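Local coordinates for protein putative dehydratase (Mesorhizobium loti, PDB 2POZ) that is of unknown function but is probably a lyase of the mandelate racemase/muconate lactonizing enzyme branch of the enolase superfamily, at residues A[181-184]-A[185-189]; A[77-80]-A[81-84]; A[100-103]-A[104-108]; A[241-244]-A[245-248]. All blocks are in the same frame, centred on the assembly; numbering follows the deposited sequence.

In the fold
Interaction 2 comes first along the chain, where helix 68-78 gives way to the turn leading into helix 87-108. Interaction 3 lies at the far end of that second helix, its nearest atoms about 13 Å away. Both belong to the N-terminal domain. Interaction 1 follows on helix 179-196, and interaction 4 on helix 239-248, both in the barrel domain, with centres about 22 Å apart. Each contact is local, within one continuous segment, so none closes a long loop, and the four run in series without nesting or crossing. Interactions 1 and 3 lie on opposite sides of the chain's centre, about 48 Å apart between centres. Interactions 2, 3 and 4 also meet other subunits of the octamer.

Interaction 1. Residues A[181-184]-A[185-189]; sequences AIEL and AYRRV
E183 sends CG anti to its backbone N (chi1 167°) and then bends at chi2, while R187 turns CG beside its own N and bends at chi2 (-63°), so that carboxylate and guanidinium meet one helical turn apart. The salt bridge rests on E183 OE2, which takes NE of R187 at 2.6 Å from its anti side, well out of the carboxylate plane but at the edge of the guanidinium, near its plane; NH2 adds a weak second bond to the same oxygen. The two flat groups stand 63° apart. Over one face of this guanidinium lies CE2 of Y186, 3.9 Å above its centre, and Y186 in turn forms a cation-pi pair with K221. All this happens on helix 179-196, which connects parallel strands 155-158 and 201-205 in the enolase-type barrel domain and packs against helix 212-222. On another side, R188 runs extended from CG to NE past L184, whose CD1 sits over one guanidinium face, modelled doubtfully close. NH1 of R188 bonds to P160 O and A162 O, and NH2 makes a salt bridge with D136 OD1. An alanine at R188 is likely to leave D136 without its positive mate and both carbonyl oxygens without this donor.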
loop_
_atom_site.group_PDB
_atom_site.type_symbol
_atom_site.label_atom_id
_atom_site.label_comp_id
_atom_site.label_asym_id
_atom_site.label_seq_id
_atom_site.Cartn_x
_atom_site.Cartn_y
_atom_site.Cartn_z
ATOM N N ALA A 181 -15.891 -15.578 -32.531
ATOM C CA ALA A 181 -16.432 -16.291 -31.374
ATOM C C ALA A 181 -16.878 -15.293 -30.306
ATOM O O ALA A 181 -17.929 -15.464 -29.689
ATOM C CB ALA A 181 -15.387 -17.246 -30.805
ATOM N N ILE A 182 -16.083 -14.249 -30.098
ATOM C CA ILE A 182 -16.417 -13.233 -29.106
ATOM C C ILE A 182 -17.735 -12.534 -29.470
ATOM O O ILE A 182 -18.569 -12.282 -28.605
ATOM C CB ILE A 182 -15.279 -12.181 -28.978
ATOM C CG1 ILE A 182 -14.028 -12.846 -28.404
ATOM C CG2 ILE A 182 -15.706 -11.039 -28.070
ATOM C CD1 ILE A 182 -12.844 -11.902 -28.196
ATOM N N GLU A 183 -17.913 -12.223 -30.751
ATOM C CA GLU A 183 -19.143 -11.569 -31.213
ATOM C C GLU A 183 -20.325 -12.506 -31.008
ATOM O O GLU A 183 -21.413 -12.083 -30.621
ATOM C CB GLU A 183 -19.026 -11.205 -32.697
ATOM C CG GLU A 183 -20.341 -10.798 -33.373
ATOM C CD GLU A 183 -20.963 -9.527 -32.803
ATOM O OE1 GLU A 183 -20.276 -8.787 -32.064
ATOM O OE2 GLU A 183 -22.146 -9.256 -33.117
ATOM N N LEU A 184 -20.097 -13.787 -31.277
ATOM C CA LEU A 184 -21.126 -14.799 -31.116
ATOM C C LEU A 184 -21.506 -14.903 -29.631
ATOM O O LEU A 184 -22.675 -15.083 -29.289
ATOM C CB LEU A 184 -20.595 -16.132 -31.652
ATOM C CG LEU A 184 -21.503 -17.356 -31.798
ATOM C CD1 LEU A 184 -21.673 -18.006 -30.459
ATOM C CD2 LEU A 184 -22.839 -16.958 -32.405
ATOM N N ALA A 185 -20.516 -14.774 -28.752
ATOM C CA ALA A 185 -20.767 -14.844 -27.315
ATOM C C ALA A 185 -21.739 -13.727 -26.944
ATOM O O ALA A 185 -22.696 -13.936 -26.198
ATOM C CB ALA A 185 -19.459 -14.675 -26.542
ATOM N N TYR A 186 -21.485 -12.538 -27.479
ATOM C CA TYR A 186 -22.335 -11.394 -27.208
ATOM C C TYR A 186 -23.763 -11.610 -27.723
ATOM O O TYR A 186 -24.735 -11.264 -27.044
ATOM C CB TYR A 186 -21.751 -10.135 -27.852
ATOM C CG TYR A 186 -22.724 -8.981 -27.859
ATOM C CD1 TYR A 186 -23.009 -8.273 -26.693
ATOM C CD2 TYR A 186 -23.406 -8.632 -29.029
ATOM C CE1 TYR A 186 -23.953 -7.242 -26.689
ATOM C CE2 TYR A 186 -24.350 -7.609 -29.039
ATOM C CZ TYR A 186 -24.619 -6.920 -27.871
ATOM O OH TYR A 186 -25.548 -5.905 -27.890
ATOM N N ARG A 187 -23.882 -12.178 -28.922
ATOM C CA ARG A 187 -25.188 -12.429 -29.520
ATOM C C ARG A 187 -25.967 -13.454 -28.708
ATOM O O ARG A 187 -27.191 -13.383 -28.628
ATOM C CB ARG A 187 -25.038 -12.914 -30.970
ATOM C CG ARG A 187 -24.443 -11.864 -31.903
ATOM C CD ARG A 187 -25.348 -10.643 -32.011
ATOM N NE ARG A 187 -24.677 -9.510 -32.650
ATOM C CZ ARG A 187 -25.225 -8.312 -32.832
ATOM N NH1 ARG A 187 -26.466 -8.074 -32.426
ATOM N NH2 ARG A 187 -24.523 -7.344 -33.408
ATOM N N ARG A 188 -25.259 -14.407 -28.106
ATOM C CA ARG A 188 -25.916 -15.417 -27.288
ATOM C C ARG A 188 -26.548 -14.750 -26.066
ATOM O O ARG A 188 -27.685 -15.056 -25.698
ATOM C CB ARG A 188 -24.916 -16.480 -26.824
ATOM C CG ARG A 188 -24.450 -17.454 -27.895
ATOM C CD ARG A 188 -23.331 -18.326 -27.335
ATOM N NE ARG A 188 -22.947 -19.417 -28.225
ATOM C CZ ARG A 188 -21.790 -20.068 -28.143
ATOM N NH1 ARG A 188 -20.907 -19.721 -27.213
ATOM N NH2 ARG A 188 -21.521 -21.077 -28.972
ATOM N N VAL A 189 -25.807 -13.842 -25.431
ATOM C CA VAL A 189 -26.326 -13.148 -24.257
ATOM C C VAL A 189 -27.528 -12.285 -24.661
ATOM O O VAL A 189 -28.552 -12.262 -23.972
ATOM C CB VAL A 189 -25.233 -12.256 -23.594
ATOM C CG1 VAL A 189 -25.801 -11.549 -22.372
ATOM C CG2 VAL A 189 -24.043 -13.117 -23.178
#

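Interaction 2. Residues A[77-80]-A[81-84]; sequences DHSF and WAKN
F80 and W81, though neighbours in sequence, meet as a T-shaped pair: the edge of the phenyl ring is directed at the face of the indole. The planes stand 79° apart, and the centroids of the F80 ring and the six-membered ring of W81 are 4.9 Å from each other. F80 CD2 lies over the centre of the indole, 3.8 Å from W81 CE2, with F80 CE2 beside it against CH2 and CZ3. The backbone makes this possible. F80 leaves the helical path after helix 68-78 with a positive phi of 79° and opens a type I turn ending at K83, while its CG lies beside its own carbonyl carbon (chi1 -167°). S79, just before the turn, offers two acceptors to it. Its O receives a weak bond from W81 N at 3.0 Å, and its OG, which is bonded to M75 O, accepts another weak bond from A82 N at 3.4 Å. K83 stretches back in extended form towards the helix, and a water lies 2.9 Å from both K83 NZ and D77 O, bridging them. The turn faces a second subunit, where W81 NE1 binds Y41 O, K83 NZ binds S207 O, D77 OD2 binds R174 N and F80 O accepts from NH1 of R258. The weak bonds inside the turn give it little internal hold, and with these polar ends partnered on the second subunit it is probably steadied by assembly.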
loop_
_atom_site.group_PDB
_atom_site.type_symbol
_atom_site.label_atom_id
_atom_site.label_comp_id
_atom_site.label_asym_id
_atom_site.label_seq_id
_atom_site.Cartn_x
_atom_site.Cartn_y
_atom_site.Cartn_z
ATOM N N ASP A 77 -5.511 -31.223 10.200
ATOM C CA ASP A 77 -4.164 -31.302 10.762
ATOM C C ASP A 77 -3.269 -32.461 10.360
ATOM O O ASP A 77 -2.053 -32.296 10.264
ATOM C CB ASP A 77 -4.235 -31.300 12.293
ATOM C CG ASP A 77 -4.719 -29.982 12.853
ATOM O OD1 ASP A 77 -4.864 -29.025 12.063
ATOM O OD2 ASP A 77 -4.957 -29.906 14.083
ATOM N N HIS A 78 -3.857 -33.627 10.126
ATOM C CA HIS A 78 -3.055 -34.804 9.845
ATOM C C HIS A 78 -3.105 -35.449 8.474
ATOM O O HIS A 78 -2.459 -36.463 8.253
ATOM C CB HIS A 78 -3.367 -35.833 10.930
ATOM C CG HIS A 78 -3.134 -35.306 12.309
ATOM N ND1 HIS A 78 -1.872 -35.030 12.787
ATOM C CD2 HIS A 78 -3.999 -34.905 13.272
ATOM C CE1 HIS A 78 -1.969 -34.477 13.982
ATOM N NE2 HIS A 78 -3.247 -34.390 14.299
ATOM N N SER A 79 -3.859 -34.867 7.554
ATOM C CA SER A 79 -3.949 -35.411 6.198
ATOM C C SER A 79 -2.746 -34.940 5.394
ATOM O O SER A 79 -2.358 -35.562 4.397
ATOM C CB SER A 79 -5.215 -34.907 5.514
ATOM O OG SER A 79 -5.221 -33.487 5.480
ATOM N N PHE A 80 -2.180 -33.825 5.857
ATOM C CA PHE A 80 -1.038 -33.126 5.261
ATOM C C PHE A 80 -1.448 -32.274 4.053
ATOM O O PHE A 80 -1.102 -31.091 3.971
ATOM C CB PHE A 80 0.087 -34.078 4.823
ATOM C CG PHE A 80 1.381 -33.358 4.489
ATOM C CD1 PHE A 80 2.260 -32.969 5.504
ATOM C CD2 PHE A 80 1.680 -32.993 3.174
ATOM C CE1 PHE A 80 3.418 -32.217 5.215
ATOM C CE2 PHE A 80 2.831 -32.241 2.870
ATOM C CZ PHE A 80 3.701 -31.855 3.898
ATOM N N TRP A 81 -2.199 -32.862 3.128
ATOM C CA TRP A 81 -2.599 -32.133 1.923
ATOM C C TRP A 81 -3.705 -31.108 2.113
ATOM O O TRP A 81 -3.996 -30.339 1.203
ATOM C CB TRP A 81 -2.971 -33.130 0.822
ATOM C CG TRP A 81 -1.847 -34.061 0.596
ATOM C CD1 TRP A 81 -1.788 -35.383 0.942
ATOM C CD2 TRP A 81 -0.549 -33.715 0.113
ATOM N NE1 TRP A 81 -0.525 -35.875 0.717
ATOM C CE2 TRP A 81 0.256 -34.872 0.207
ATOM C CE3 TRP A 81 0.017 -32.533 -0.385
ATOM C CZ2 TRP A 81 1.599 -34.885 -0.181
ATOM C CZ3 TRP A 81 1.353 -32.544 -0.768
ATOM C CH2 TRP A 81 2.129 -33.715 -0.663
ATOM N N ALA A 82 -4.311 -31.092 3.298
ATOM C CA ALA A 82 -5.370 -30.140 3.606
ATOM C C ALA A 82 -4.838 -28.709 3.759
ATOM O O ALA A 82 -5.549 -27.749 3.461
ATOM C CB ALA A 82 -6.092 -30.557 4.881
ATOM N N LYS A 83 -3.603 -28.562 4.237
ATOM C CA LYS A 83 -3.020 -27.231 4.427
ATOM C C LYS A 83 -2.774 -26.631 3.044
ATOM O O LYS A 83 -1.945 -27.120 2.283
ATOM C CB LYS A 83 -1.732 -27.326 5.256
ATOM C CG LYS A 83 -1.968 -27.893 6.667
ATOM C CD LYS A 83 -0.699 -27.827 7.541
ATOM C CE LYS A 83 -0.980 -28.315 8.963
ATOM N NZ LYS A 83 0.213 -28.271 9.862
ATOM N N ASN A 84 -3.520 -25.568 2.745
ATOM C CA ASN A 84 -3.511 -24.896 1.444
ATOM C C ASN A 84 -4.060 -25.903 0.438
ATOM O O ASN A 84 -3.717 -25.872 -0.743
ATOM C CB ASN A 84 -2.106 -24.461 1.008
ATOM C CG ASN A 84 -2.138 -23.609 -0.267
ATOM O OD1 ASN A 84 -2.989 -22.731 -0.408
ATOM N ND2 ASN A 84 -1.215 -23.865 -1.187
HETATM O O HOH W 1 -0.476 -30.412 11.740
#

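Interaction 3. Residues A[100-103]-A[104-108]; sequences LWDI and KGKCL
K106 reaches back one turn along the helix to D102, and its chain passes first the backbone oxygen and then the carboxylate of that residue. Its CG stands beside the backbone N (chi1 -73°) and the chain beyond is extended, which carries it across both groups. CB lies 3.5 Å from D102 O, CG comes closer at 3.3 Å from the same oxygen, and CD passes it at 3.9 Å. CE then rides past the carboxylate, 3.7 Å from D102 OD1. NZ ends 3.9 Å from D102 OD2, a long salt bridge, and a water 2.7 Å from both NZ and OD2 closes the gap between them. NZ is also bonded to T32 O, while the carboxylate is held by two backbone donors, L366 N at OD1 and A34 N at OD2; these grips on both oxygens probably fix its rotation. On another face of the helix, W101 and K104 run alongside each other in the same direction, with K104 CD 3.7 Å from W101 CZ3. The lysine bends at chi3 and chi4 beyond that point, and its NZ bonds to S66 O and forms a salt bridge with E114 of a third subunit. I103 turns to strand 21-27, packing on I25 and T27, and its CG2 also touches C107 SG. Here D102 and K106 tie the helix to strand 33-37 and the turn before it; a helix laid on an antiparallel sheet is the plan of the N-terminal domain in the enolase superfamily.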
loop_
_atom_site.group_PDB
_atom_site.type_symbol
_atom_site.label_atom_id
_atom_site.label_comp_id
_atom_site.label_asym_id
_atom_site.label_seq_id
_atom_site.Cartn_x
_atom_site.Cartn_y
_atom_site.Cartn_z
ATOM N N LEU A 100 -21.752 -36.112 9.361
ATOM C CA LEU A 100 -21.650 -35.986 10.808
ATOM C C LEU A 100 -22.780 -35.122 11.352
ATOM O O LEU A 100 -23.391 -35.475 12.359
ATOM C CB LEU A 100 -20.288 -35.413 11.190
ATOM C CG LEU A 100 -19.153 -36.403 10.914
ATOM C CD1 LEU A 100 -17.802 -35.747 11.192
ATOM C CD2 LEU A 100 -19.340 -37.646 11.788
ATOM N N TRP A 101 -23.065 -33.997 10.691
ATOM C CA TRP A 101 -24.156 -33.122 11.133
ATOM C C TRP A 101 -25.501 -33.833 10.961
ATOM O O TRP A 101 -26.434 -33.631 11.743
ATOM C CB TRP A 101 -24.164 -31.804 10.348
ATOM C CG TRP A 101 -23.123 -30.839 10.824
ATOM C CD1 TRP A 101 -21.949 -30.527 10.208
ATOM C CD2 TRP A 101 -23.133 -30.116 12.064
ATOM N NE1 TRP A 101 -21.219 -29.653 10.988
ATOM C CE2 TRP A 101 -21.927 -29.387 12.132
ATOM C CE3 TRP A 101 -24.047 -30.019 13.125
ATOM C CZ2 TRP A 101 -21.607 -28.570 13.222
ATOM C CZ3 TRP A 101 -23.730 -29.207 14.208
ATOM C CH2 TRP A 101 -22.518 -28.492 14.246
ATOM N N ASP A 102 -25.601 -34.666 9.932
ATOM C CA ASP A 102 -26.831 -35.417 9.695
ATOM C C ASP A 102 -27.066 -36.324 10.922
ATOM O O ASP A 102 -28.170 -36.393 11.463
ATOM C CB ASP A 102 -26.676 -36.245 8.415
ATOM C CG ASP A 102 -27.997 -36.789 7.893
ATOM O OD1 ASP A 102 -29.072 -36.224 8.216
ATOM O OD2 ASP A 102 -27.950 -37.781 7.137
ATOM N N ILE A 103 -26.013 -37.000 11.370
ATOM C CA ILE A 103 -26.119 -37.884 12.527
ATOM C C ILE A 103 -26.470 -37.115 13.794
ATOM O O ILE A 103 -27.305 -37.559 14.591
ATOM C CB ILE A 103 -24.805 -38.668 12.742
ATOM C CG1 ILE A 103 -24.674 -39.740 11.651
ATOM C CG2 ILE A 103 -24.789 -39.299 14.139
ATOM C CD1 ILE A 103 -23.313 -40.392 11.589
ATOM N N LYS A 104 -25.848 -35.953 13.977
ATOM C CA LYS A 104 -26.118 -35.151 15.159
ATOM C C LYS A 104 -27.573 -34.683 15.169
ATOM O O LYS A 104 -28.231 -34.727 16.202
ATOM C CB LYS A 104 -25.174 -33.945 15.223
ATOM C CG LYS A 104 -25.299 -33.127 16.511
ATOM C CD LYS A 104 -24.299 -31.970 16.538
ATOM C CE LYS A 104 -22.900 -32.447 16.872
ATOM N NZ LYS A 104 -22.769 -32.819 18.311
ATOM N N GLY A 105 -28.071 -34.238 14.020
ATOM C CA GLY A 105 -29.447 -33.782 13.949
ATOM C C GLY A 105 -30.415 -34.924 14.225
ATOM O O GLY A 105 -31.415 -34.750 14.931
ATOM N N LYS A 106 -30.127 -36.097 13.668
ATOM C CA LYS A 106 -30.979 -37.262 13.893
ATOM C C LYS A 106 -30.970 -37.642 15.375
ATOM O O LYS A 106 -31.996 -38.034 15.924
ATOM C CB LYS A 106 -30.504 -38.446 13.049
ATOM C CG LYS A 106 -30.804 -38.295 11.561
ATOM C CD LYS A 106 -30.443 -39.554 10.799
ATOM C CE LYS A 106 -30.669 -39.387 9.306
ATOM N NZ LYS A 106 -30.173 -40.581 8.567
ATOM N N CYS A 107 -29.816 -37.518 16.023
ATOM C CA CYS A 107 -29.714 -37.847 17.440
ATOM C C CYS A 107 -30.553 -36.906 18.289
ATOM O O CYS A 107 -31.217 -37.335 19.228
ATOM C CB CYS A 107 -28.266 -37.768 17.920
ATOM S SG CYS A 107 -27.212 -39.124 17.384
ATOM N N LEU A 108 -30.517 -35.620 17.953
ATOM C CA LEU A 108 -31.260 -34.611 18.696
ATOM C C LEU A 108 -32.695 -34.426 18.209
ATOM O O LEU A 108 -33.466 -33.678 18.805
ATOM C CB LEU A 108 -30.495 -33.285 18.654
ATOM C CG LEU A 108 -29.108 -33.371 19.311
ATOM C CD1 LEU A 108 -28.346 -32.067 19.127
ATOM C CD2 LEU A 108 -29.269 -33.696 20.790
HETATM O O HOH W 2 -29.437 -39.782 6.124
#

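Interaction 4. Residues A[241-244]-A[245-248]; sequences ALKV and ISEQ
The backbone from A241 is helical, I245 N giving its bond to A241 O at 2.8 Å, nearly along the C=O axis, and S246 N to L242 O at 3.0 Å. This is the helix of a beta-alpha-beta crossover between parallel strands 227-231 and 253-255, part of the enolase-type barrel. L242 and I245 both pack on I253 of the second strand and on C234. I245 also lies back over its own helix, its CG1 turned beside the backbone N and placed 3.1 Å from A241 O. Q248 lays its CG against V244 O at 3.3 Å and packs on E247 of a fourth subunit; V244 touches Q272 of that subunit. On the more open side, K243 and E247 cross at an angle one turn apart, K243 CE running 3.8 Å from E247 OE2. The charges form a long salt bridge, K243 NZ to E247 OE2 at 3.9 Å, and NZ has a firmer partner in L271 O. S246 folds OG back between its own N and carbonyl carbon (chi1 68°), over the preceding turn. An alanine here would lose that hydroxyl and would probably leave K243 O with E247 N as its remaining donor of the two. As it stands, K243 O is gripped by two donors, E247 N and S246 OG, the hydroxyl at 2.6 Å and meeting the C=O at 121°.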
loop_
_atom_site.group_PDB
_atom_site.type_symbol
_atom_site.label_atom_id
_atom_site.label_comp_id
_atom_site.label_asym_id
_atom_site.label_seq_id
_atom_site.Cartn_x
_atom_site.Cartn_y
_atom_site.Cartn_z
ATOM N N ALA A 241 -6.061 -10.189 -11.138
ATOM C CA ALA A 241 -6.906 -9.898 -12.285
ATOM C C ALA A 241 -8.329 -9.644 -11.783
ATOM O O ALA A 241 -9.019 -8.760 -12.286
ATOM C CB ALA A 241 -6.890 -11.065 -13.269
ATOM N N LEU A 242 -8.763 -10.415 -10.785
ATOM C CA LEU A 242 -10.107 -10.250 -10.233
ATOM C C LEU A 242 -10.343 -8.826 -9.732
ATOM O O LEU A 242 -11.391 -8.235 -10.005
ATOM C CB LEU A 242 -10.351 -11.240 -9.089
ATOM C CG LEU A 242 -11.719 -11.184 -8.394
ATOM C CD1 LEU A 242 -12.841 -11.378 -9.409
ATOM C CD2 LEU A 242 -11.791 -12.274 -7.328
ATOM N N LYS A 243 -9.380 -8.265 -9.003
ATOM C CA LYS A 243 -9.558 -6.907 -8.499
ATOM C C LYS A 243 -9.543 -5.879 -9.626
ATOM O O LYS A 243 -10.364 -4.967 -9.648
ATOM C CB LYS A 243 -8.492 -6.544 -7.460
ATOM C CG LYS A 243 -8.712 -5.135 -6.902
ATOM C CD LYS A 243 -8.218 -4.972 -5.480
ATOM C CE LYS A 243 -8.680 -3.634 -4.907
ATOM N NZ LYS A 243 -10.174 -3.493 -4.951
ATOM N N VAL A 244 -8.609 -6.025 -10.559
ATOM C CA VAL A 244 -8.513 -5.107 -11.687
ATOM C C VAL A 244 -9.827 -5.113 -12.462
ATOM O O VAL A 244 -10.366 -4.057 -12.818
ATOM C CB VAL A 244 -7.368 -5.516 -12.637
ATOM C CG1 VAL A 244 -7.399 -4.658 -13.895
ATOM C CG2 VAL A 244 -6.031 -5.361 -11.925
ATOM N N ILE A 245 -10.344 -6.310 -12.722
ATOM C CA ILE A 245 -11.591 -6.438 -13.450
ATOM C C ILE A 245 -12.735 -5.751 -12.703
ATOM O O ILE A 245 -13.503 -5.015 -13.306
ATOM C CB ILE A 245 -11.925 -7.932 -13.705
ATOM C CG1 ILE A 245 -10.924 -8.509 -14.719
ATOM C CG2 ILE A 245 -13.360 -8.079 -14.215
ATOM C CD1 ILE A 245 -10.948 -10.029 -14.818
ATOM N N SER A 246 -12.839 -5.970 -11.394
ATOM C CA SER A 246 -13.909 -5.348 -10.618
ATOM C C SER A 246 -13.895 -3.819 -10.708
ATOM O O SER A 246 -14.947 -3.179 -10.670
ATOM C CB SER A 246 -13.828 -5.769 -9.146
ATOM O OG SER A 246 -12.677 -5.239 -8.509
ATOM N N GLU A 247 -12.710 -3.237 -10.836
ATOM C CA GLU A 247 -12.574 -1.784 -10.924
ATOM C C GLU A 247 -12.821 -1.260 -12.334
ATOM O O GLU A 247 -12.991 -0.058 -12.536
ATOM C CB GLU A 247 -11.164 -1.358 -10.495
ATOM C CG GLU A 247 -10.709 -1.904 -9.154
ATOM C CD GLU A 247 -9.275 -1.510 -8.816
ATOM O OE1 GLU A 247 -8.381 -1.690 -9.677
ATOM O OE2 GLU A 247 -9.039 -1.027 -7.687
ATOM N N GLN A 248 -12.848 -2.157 -13.311
ATOM C CA GLN A 248 -13.010 -1.743 -14.700
ATOM C C GLN A 248 -14.331 -2.076 -15.377
ATOM O O GLN A 248 -14.580 -1.612 -16.485
ATOM C CB GLN A 248 -11.862 -2.319 -15.535
ATOM C CG GLN A 248 -10.489 -1.754 -15.203
ATOM C CD GLN A 248 -10.357 -0.292 -15.591
ATOM O OE1 GLN A 248 -10.819 0.117 -16.657
ATOM N NE2 GLN A 248 -9.714 0.501 -14.733
#